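Local atomic coordinates of ribosomal RNA small subunit methyltransferase D (Haemophilus influenzae, PDB entry 2IFT), a protein that probably methylates the N2 atom of guanine 966 in 16S ribosomal RNA of the assembled 30S particle, with S-adenosyl-L-methionine as methyl donor. Residues Leu117-Leu131 / Leu146-Tyr160. Residues are numbered along the deposited sequence; the frame is centred on the assembly and turned at random.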
loop_
_atom_site.group_PDB
_atom_site.type_symbol
_atom_site.label_atom_id
_atom_site.label_comp_id
_atom_site.label_asym_id
_atom_site.label_seq_id
_atom_site.Cartn_x
_atom_site.Cartn_y
_atom_site.Cartn_z
ATOM N N LEU A 117 -13.347 0.097 0.013
ATOM C CA LEU A 117 -13.201 1.337 -0.742
ATOM C C LEU A 117 -14.468 1.840 -1.445
ATOM O O LEU A 117 -14.439 2.896 -2.061
ATOM C CB LEU A 117 -12.068 1.190 -1.775
ATOM C CG LEU A 117 -10.640 0.943 -1.260
ATOM C CD1 LEU A 117 -9.711 0.730 -2.441
ATOM C CD2 LEU A 117 -10.162 2.129 -0.421
ATOM N N LYS A 118 -15.571 1.101 -1.360
ATOM C CA LYS A 118 -16.816 1.544 -2.005
ATOM C C LYS A 118 -17.535 2.597 -1.164
ATOM O O LYS A 118 -18.482 3.232 -1.629
ATOM C CB LYS A 118 -17.771 0.371 -2.238
ATOM C CG LYS A 118 -17.321 -0.624 -3.282
ATOM C CD LYS A 118 -18.312 -1.779 -3.376
ATOM C CE LYS A 118 -17.877 -2.785 -4.421
ATOM N NZ LYS A 118 -17.793 -2.134 -5.751
ATOM N N GLN A 119 -17.079 2.781 0.070
ATOM C CA GLN A 119 -17.673 3.756 0.974
ATOM C C GLN A 119 -17.167 5.180 0.688
ATOM O O GLN A 119 -16.003 5.483 0.932
ATOM C CB GLN A 119 -17.351 3.350 2.413
ATOM C CG GLN A 119 -17.841 4.312 3.467
ATOM C CD GLN A 119 -17.464 3.864 4.855
ATOM O OE1 GLN A 119 -18.150 3.041 5.476
ATOM N NE2 GLN A 119 -16.356 4.391 5.352
ATOM N N PRO A 120 -18.040 6.068 0.162
ATOM C CA PRO A 120 -17.684 7.461 -0.161
ATOM C C PRO A 120 -17.158 8.228 1.048
ATOM O O PRO A 120 -17.848 8.353 2.053
ATOM C CB PRO A 120 -19.001 8.047 -0.674
ATOM C CG PRO A 120 -19.675 6.864 -1.306
ATOM C CD PRO A 120 -19.415 5.767 -0.285
ATOM N N GLN A 121 -15.942 8.748 0.954
ATOM C CA GLN A 121 -15.371 9.469 2.082
ATOM C C GLN A 121 -15.575 10.989 2.029
ATOM O O GLN A 121 -15.456 11.606 0.973
ATOM C CB GLN A 121 -13.877 9.139 2.197
ATOM C CG GLN A 121 -13.594 7.664 2.434
ATOM C CD GLN A 121 -14.351 7.105 3.636
ATOM O OE1 GLN A 121 -14.148 7.537 4.769
ATOM N NE2 GLN A 121 -15.227 6.137 3.388
ATOM N N ASN A 122 -15.889 11.582 3.178
ATOM C CA ASN A 122 -16.094 13.027 3.257
ATOM C C ASN A 122 -14.774 13.749 3.185
ATOM O O ASN A 122 -14.716 14.895 2.760
ATOM C CB ASN A 122 -16.744 13.421 4.571
ATOM C CG ASN A 122 -18.050 12.741 4.786
ATOM O OD1 ASN A 122 -18.737 12.387 3.825
ATOM N ND2 ASN A 122 -18.423 12.557 6.050
ATOM N N GLN A 123 -13.715 13.066 3.604
ATOM C CA GLN A 123 -12.378 13.642 3.631
ATOM C C GLN A 123 -11.354 12.596 3.202
ATOM O O GLN A 123 -11.474 11.431 3.562
ATOM C CB GLN A 123 -12.091 14.108 5.056
ATOM C CG GLN A 123 -10.898 15.003 5.219
ATOM C CD GLN A 123 -10.856 15.617 6.601
ATOM O OE1 GLN A 123 -11.807 16.283 7.027
ATOM N NE2 GLN A 123 -9.755 15.398 7.314
ATOM N N PRO A 124 -10.340 12.993 2.415
ATOM C CA PRO A 124 -9.319 12.031 1.967
ATOM C C PRO A 124 -8.612 11.393 3.163
ATOM O O PRO A 124 -8.556 11.986 4.239
ATOM C CB PRO A 124 -8.373 12.897 1.133
ATOM C CG PRO A 124 -9.261 13.999 0.631
ATOM C CD PRO A 124 -10.089 14.330 1.844
ATOM N N HIS A 125 -8.078 10.191 2.991
ATOM C CA HIS A 125 -7.391 9.533 4.101
ATOM C C HIS A 125 -5.939 9.179 3.820
ATOM O O HIS A 125 -5.138 9.091 4.746
ATOM C CB HIS A 125 -8.080 8.219 4.497
ATOM C CG HIS A 125 -9.478 8.372 5.003
ATOM N ND1 HIS A 125 -10.113 7.388 5.731
ATOM C CD2 HIS A 125 -10.380 9.372 4.862
ATOM C CE1 HIS A 125 -11.342 7.776 6.017
ATOM N NE2 HIS A 125 -11.529 8.978 5.501
ATOM N N PHE A 126 -5.587 8.989 2.554
ATOM C CA PHE A 126 -4.241 8.534 2.258
ATOM C C PHE A 126 -3.280 9.343 1.401
ATOM O O PHE A 126 -3.647 9.870 0.347
ATOM C CB PHE A 126 -4.346 7.118 1.690
ATOM C CG PHE A 126 -5.245 6.218 2.486
ATOM C CD1 PHE A 126 -6.450 5.772 1.958
ATOM C CD2 PHE A 126 -4.886 5.815 3.777
ATOM C CE1 PHE A 126 -7.300 4.930 2.706
ATOM C CE2 PHE A 126 -5.724 4.977 4.530
ATOM C CZ PHE A 126 -6.934 4.537 3.989
ATOM N N ASP A 127 -2.039 9.407 1.883
ATOM C CA ASP A 127 -0.925 10.091 1.226
ATOM C C ASP A 127 -0.195 9.062 0.369
ATOM O O ASP A 127 0.427 9.402 -0.641
ATOM C CB ASP A 127 0.066 10.637 2.260
ATOM C CG ASP A 127 -0.504 11.768 3.083
ATOM O OD1 ASP A 127 -0.608 12.892 2.550
ATOM O OD2 ASP A 127 -0.857 11.533 4.262
ATOM N N VAL A 128 -0.258 7.798 0.791
ATOM C CA VAL A 128 0.407 6.720 0.058
ATOM C C VAL A 128 -0.444 5.451 -0.006
ATOM O O VAL A 128 -1.049 5.045 0.990
ATOM C CB VAL A 128 1.785 6.382 0.699
ATOM C CG1 VAL A 128 2.499 5.320 -0.126
ATOM C CG2 VAL A 128 2.641 7.636 0.781
ATOM N N VAL A 129 -0.483 4.822 -1.179
ATOM C CA VAL A 129 -1.272 3.605 -1.364
ATOM C C VAL A 129 -0.510 2.495 -2.077
ATOM O O VAL A 129 0.104 2.732 -3.123
ATOM C CB VAL A 129 -2.549 3.892 -2.177
ATOM C CG1 VAL A 129 -3.318 2.606 -2.408
ATOM C CG2 VAL A 129 -3.420 4.910 -1.452
ATOM N N PHE A 130 -0.558 1.290 -1.501
ATOM C CA PHE A 130 0.083 0.099 -2.054
ATOM C C PHE A 130 -1.004 -0.852 -2.552
ATOM O O PHE A 130 -1.809 -1.356 -1.757
ATOM C CB PHE A 130 0.906 -0.647 -0.989
ATOM C CG PHE A 130 1.920 0.202 -0.284
ATOM C CD1 PHE A 130 1.715 0.593 1.033
ATOM C CD2 PHE A 130 3.075 0.624 -0.939
ATOM C CE1 PHE A 130 2.644 1.398 1.700
ATOM C CE2 PHE A 130 4.011 1.425 -0.284
ATOM C CZ PHE A 130 3.789 1.815 1.047
ATOM N N LEU A 131 -1.038 -1.085 -3.858
ATOM C CA LEU A 131 -2.009 -1.991 -4.459
ATOM C C LEU A 131 -1.307 -3.136 -5.177
ATOM O O LEU A 131 -0.853 -2.974 -6.316
ATOM C CB LEU A 131 -2.873 -1.259 -5.478
ATOM C CG LEU A 131 -3.854 -0.211 -4.992
ATOM C CD1 LEU A 131 -4.536 0.394 -6.192
ATOM C CD2 LEU A 131 -4.867 -0.838 -4.055
ATOM N N LEU A 146 -12.129 2.875 -7.509
ATOM C CA LEU A 146 -12.751 3.230 -6.238
ATOM C C LEU A 146 -11.988 4.325 -5.480
ATOM O O LEU A 146 -12.594 5.235 -4.916
ATOM C CB LEU A 146 -12.894 1.978 -5.381
ATOM C CG LEU A 146 -13.794 0.895 -6.001
ATOM C CD1 LEU A 146 -13.692 -0.399 -5.197
ATOM C CD2 LEU A 146 -15.243 1.392 -6.049
ATOM N N LEU A 147 -10.662 4.236 -5.453
ATOM C CA LEU A 147 -9.866 5.261 -4.785
ATOM C C LEU A 147 -10.267 6.623 -5.332
ATOM O O LEU A 147 -10.539 7.551 -4.574
ATOM C CB LEU A 147 -8.370 5.040 -5.036
ATOM C CG LEU A 147 -7.672 3.952 -4.218
ATOM C CD1 LEU A 147 -6.257 3.774 -4.730
ATOM C CD2 LEU A 147 -7.667 4.331 -2.739
ATOM N N CYS A 148 -10.304 6.728 -6.659
ATOM C CA CYS A 148 -10.670 7.977 -7.337
ATOM C C CYS A 148 -12.123 8.363 -7.135
ATOM O O CYS A 148 -12.444 9.506 -6.816
ATOM C CB CYS A 148 -10.415 7.862 -8.838
ATOM S SG CYS A 148 -8.739 8.264 -9.353
ATOM N N GLU A 149 -13.001 7.394 -7.344
ATOM C CA GLU A 149 -14.429 7.607 -7.220
ATOM C C GLU A 149 -14.870 8.067 -5.847
ATOM O O GLU A 149 -15.673 8.977 -5.728
ATOM C CB GLU A 149 -15.161 6.315 -7.558
ATOM C CG GLU A 149 -16.248 6.459 -8.599
ATOM C CD GLU A 149 -16.506 5.149 -9.324
ATOM O OE1 GLU A 149 -16.915 4.166 -8.659
ATOM O OE2 GLU A 149 -16.290 5.101 -10.560
ATOM N N ASN A 150 -14.325 7.452 -4.804
ATOM C CA ASN A 150 -14.768 7.779 -3.465
ATOM C C ASN A 150 -13.939 8.670 -2.554
ATOM O O ASN A 150 -13.952 8.502 -1.338
ATOM C CB ASN A 150 -15.168 6.482 -2.755
ATOM C CG ASN A 150 -16.275 5.738 -3.503
ATOM O OD1 ASN A 150 -17.320 6.310 -3.809
ATOM N ND2 ASN A 150 -16.046 4.465 -3.807
ATOM N N ASN A 151 -13.219 9.618 -3.146
ATOM C CA ASN A 151 -12.494 10.623 -2.374
ATOM C C ASN A 151 -11.564 10.067 -1.291
ATOM O O ASN A 151 -11.583 10.541 -0.159
ATOM C CB ASN A 151 -13.555 11.542 -1.742
ATOM C CG ASN A 151 -12.994 12.864 -1.246
ATOM O OD1 ASN A 151 -12.154 13.475 -1.898
ATOM N ND2 ASN A 151 -13.488 13.327 -0.098
ATOM N N TRP A 152 -10.741 9.084 -1.636
ATOM C CA TRP A 152 -9.845 8.472 -0.662
ATOM C C TRP A 152 -8.465 9.090 -0.618
ATOM O O TRP A 152 -7.804 9.087 0.424
ATOM C CB TRP A 152 -9.655 6.988 -0.963
ATOM C CG TRP A 152 -10.826 6.156 -0.663
ATOM C CD1 TRP A 152 -11.774 5.733 -1.540
ATOM C CD2 TRP A 152 -11.209 5.659 0.624
ATOM N NE1 TRP A 152 -12.729 5.002 -0.882
ATOM C CE2 TRP A 152 -12.406 4.940 0.447
ATOM C CE3 TRP A 152 -10.651 5.756 1.910
ATOM C CZ2 TRP A 152 -13.066 4.313 1.510
ATOM C CZ3 TRP A 152 -11.310 5.132 2.974
ATOM C CH2 TRP A 152 -12.504 4.419 2.764
ATOM N N LEU A 153 -8.041 9.610 -1.763
ATOM C CA LEU A 153 -6.717 10.173 -1.910
ATOM C C LEU A 153 -6.550 11.631 -1.623
ATOM O O LEU A 153 -7.329 12.473 -2.058
ATOM C CB LEU A 153 -6.204 9.900 -3.313
ATOM C CG LEU A 153 -6.142 8.407 -3.635
ATOM C CD1 LEU A 153 -5.754 8.253 -5.083
ATOM C CD2 LEU A 153 -5.146 7.692 -2.715
ATOM N N LYS A 154 -5.488 11.917 -0.892
ATOM C CA LYS A 154 -5.151 13.273 -0.550
ATOM C C LYS A 154 -4.317 13.790 -1.712
ATOM O O LYS A 154 -3.691 13.010 -2.447
ATOM C CB LYS A 154 -4.379 13.259 0.751
ATOM C CG LYS A 154 -5.196 12.605 1.848
ATOM C CD LYS A 154 -4.450 12.531 3.148
ATOM C CE LYS A 154 -3.780 13.838 3.467
ATOM N NZ LYS A 154 -3.459 13.887 4.906
ATOM N N PRO A 155 -4.300 15.110 -1.906
ATOM C CA PRO A 155 -3.524 15.672 -3.009
ATOM C C PRO A 155 -2.068 15.212 -3.031
ATOM O O PRO A 155 -1.413 15.115 -1.994
ATOM C CB PRO A 155 -3.692 17.186 -2.812
ATOM C CG PRO A 155 -3.948 17.333 -1.324
ATOM C CD PRO A 155 -4.886 16.174 -1.068
ATOM N N ASN A 156 -1.585 14.888 -4.225
ATOM C CA ASN A 156 -0.206 14.456 -4.416
ATOM C C ASN A 156 0.115 13.083 -3.864
ATOM O O ASN A 156 1.284 12.736 -3.730
ATOM C CB ASN A 156 0.753 15.478 -3.808
ATOM C CG ASN A 156 0.549 16.856 -4.383
ATOM O OD1 ASN A 156 0.403 17.012 -5.604
ATOM N ND2 ASN A 156 0.540 17.868 -3.518
ATOM N N ALA A 157 -0.914 12.312 -3.532
ATOM C CA ALA A 157 -0.702 10.968 -3.017
ATOM C C ALA A 157 -0.030 10.155 -4.104
ATOM O O ALA A 157 -0.286 10.369 -5.292
ATOM C CB ALA A 157 -2.035 10.328 -2.643
ATOM N N LEU A 158 0.848 9.247 -3.684
ATOM C CA LEU A 158 1.558 8.356 -4.597
ATOM C C LEU A 158 0.842 7.020 -4.550
ATOM O O LEU A 158 0.435 6.571 -3.480
ATOM C CB LEU A 158 3.007 8.171 -4.148
ATOM C CG LEU A 158 3.772 9.487 -4.018
ATOM C CD1 LEU A 158 5.196 9.214 -3.558
ATOM C CD2 LEU A 158 3.763 10.212 -5.353
ATOM N N ILE A 159 0.663 6.394 -5.706
ATOM C CA ILE A 159 -0.016 5.106 -5.757
ATOM C C ILE A 159 0.897 4.087 -6.397
ATOM O O ILE A 159 1.311 4.231 -7.551
ATOM C CB ILE A 159 -1.322 5.152 -6.577
ATOM C CG1 ILE A 159 -2.146 6.372 -6.177
ATOM C CG2 ILE A 159 -2.137 3.861 -6.334
ATOM C CD1 ILE A 159 -2.515 6.370 -4.739
ATOM N N TYR A 160 1.218 3.064 -5.620
ATOM C CA TYR A 160 2.077 1.990 -6.069
ATOM C C TYR A 160 1.194 0.839 -6.526
ATOM O O TYR A 160 0.279 0.407 -5.813
ATOM C CB TYR A 160 2.983 1.552 -4.926
ATOM C CG TYR A 160 3.878 0.401 -5.281
ATOM C CD1 TYR A 160 3.472 -0.914 -5.071
ATOM C CD2 TYR A 160 5.125 0.624 -5.846
ATOM C CE1 TYR A 160 4.292 -1.979 -5.415
ATOM C CE2 TYR A 160 5.952 -0.433 -6.198
ATOM C CZ TYR A 160 5.531 -1.734 -5.979
ATOM O OH TYR A 160 6.353 -2.791 -6.315
HETATM O O HOH W 1 -0.365 13.416 -0.301
#
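Val128 to Leu131 run parallel to Ala157 to Tyr160, their axes 4.8 Å apart and 11° from aligned. They are neighbouring strands of the Rossmann-like methyltransferase sheet, joined by a right-handed beta-alpha-beta crossover through helix 139-149. Backbone bonds alternate between the strands, from Leu158 N to Asp127 O through to Leu131 N to Tyr160 O. On the face bearing Val129 and Ile159, Val129 CB meets Ile159 CD1 at 3.6 Å, and Val129 CG1 touches Leu147 CD1 of the crossover helix. The opposite face carries Val128, Phe130, Leu158 and Tyr160 and is covered by helix 39-52.

Ahead of the paired strands in the chain, Trp152, just after helix 139-149, packs against the loop 117-125. Its indole is sandwiched: Leu117 CD2 sits over the five-membered ring, 3.7 Å from the centroid, and Gln121 lies across the other face, its amide turned 22° from the ring. Gln121 NE2 also donates to Gln119 O, which helps to set the amide's rotation. The indole edge points at the face of His125 with planes at 72°. Trp152 O takes two backbone bonds, from His125 N and Phe126 N.

Lys154, bent at its third torsion, brings NZ to 3.6 Å from Asp127 OD2, a long salt bridge; OD2 also accepts from Glu56 N. Leu117 O is gripped twice, by Asn150 ND2 at 2.8 Å on a lone pair and by Trp152 NE1 at 3.0 Å, tilted from the carbonyl plane.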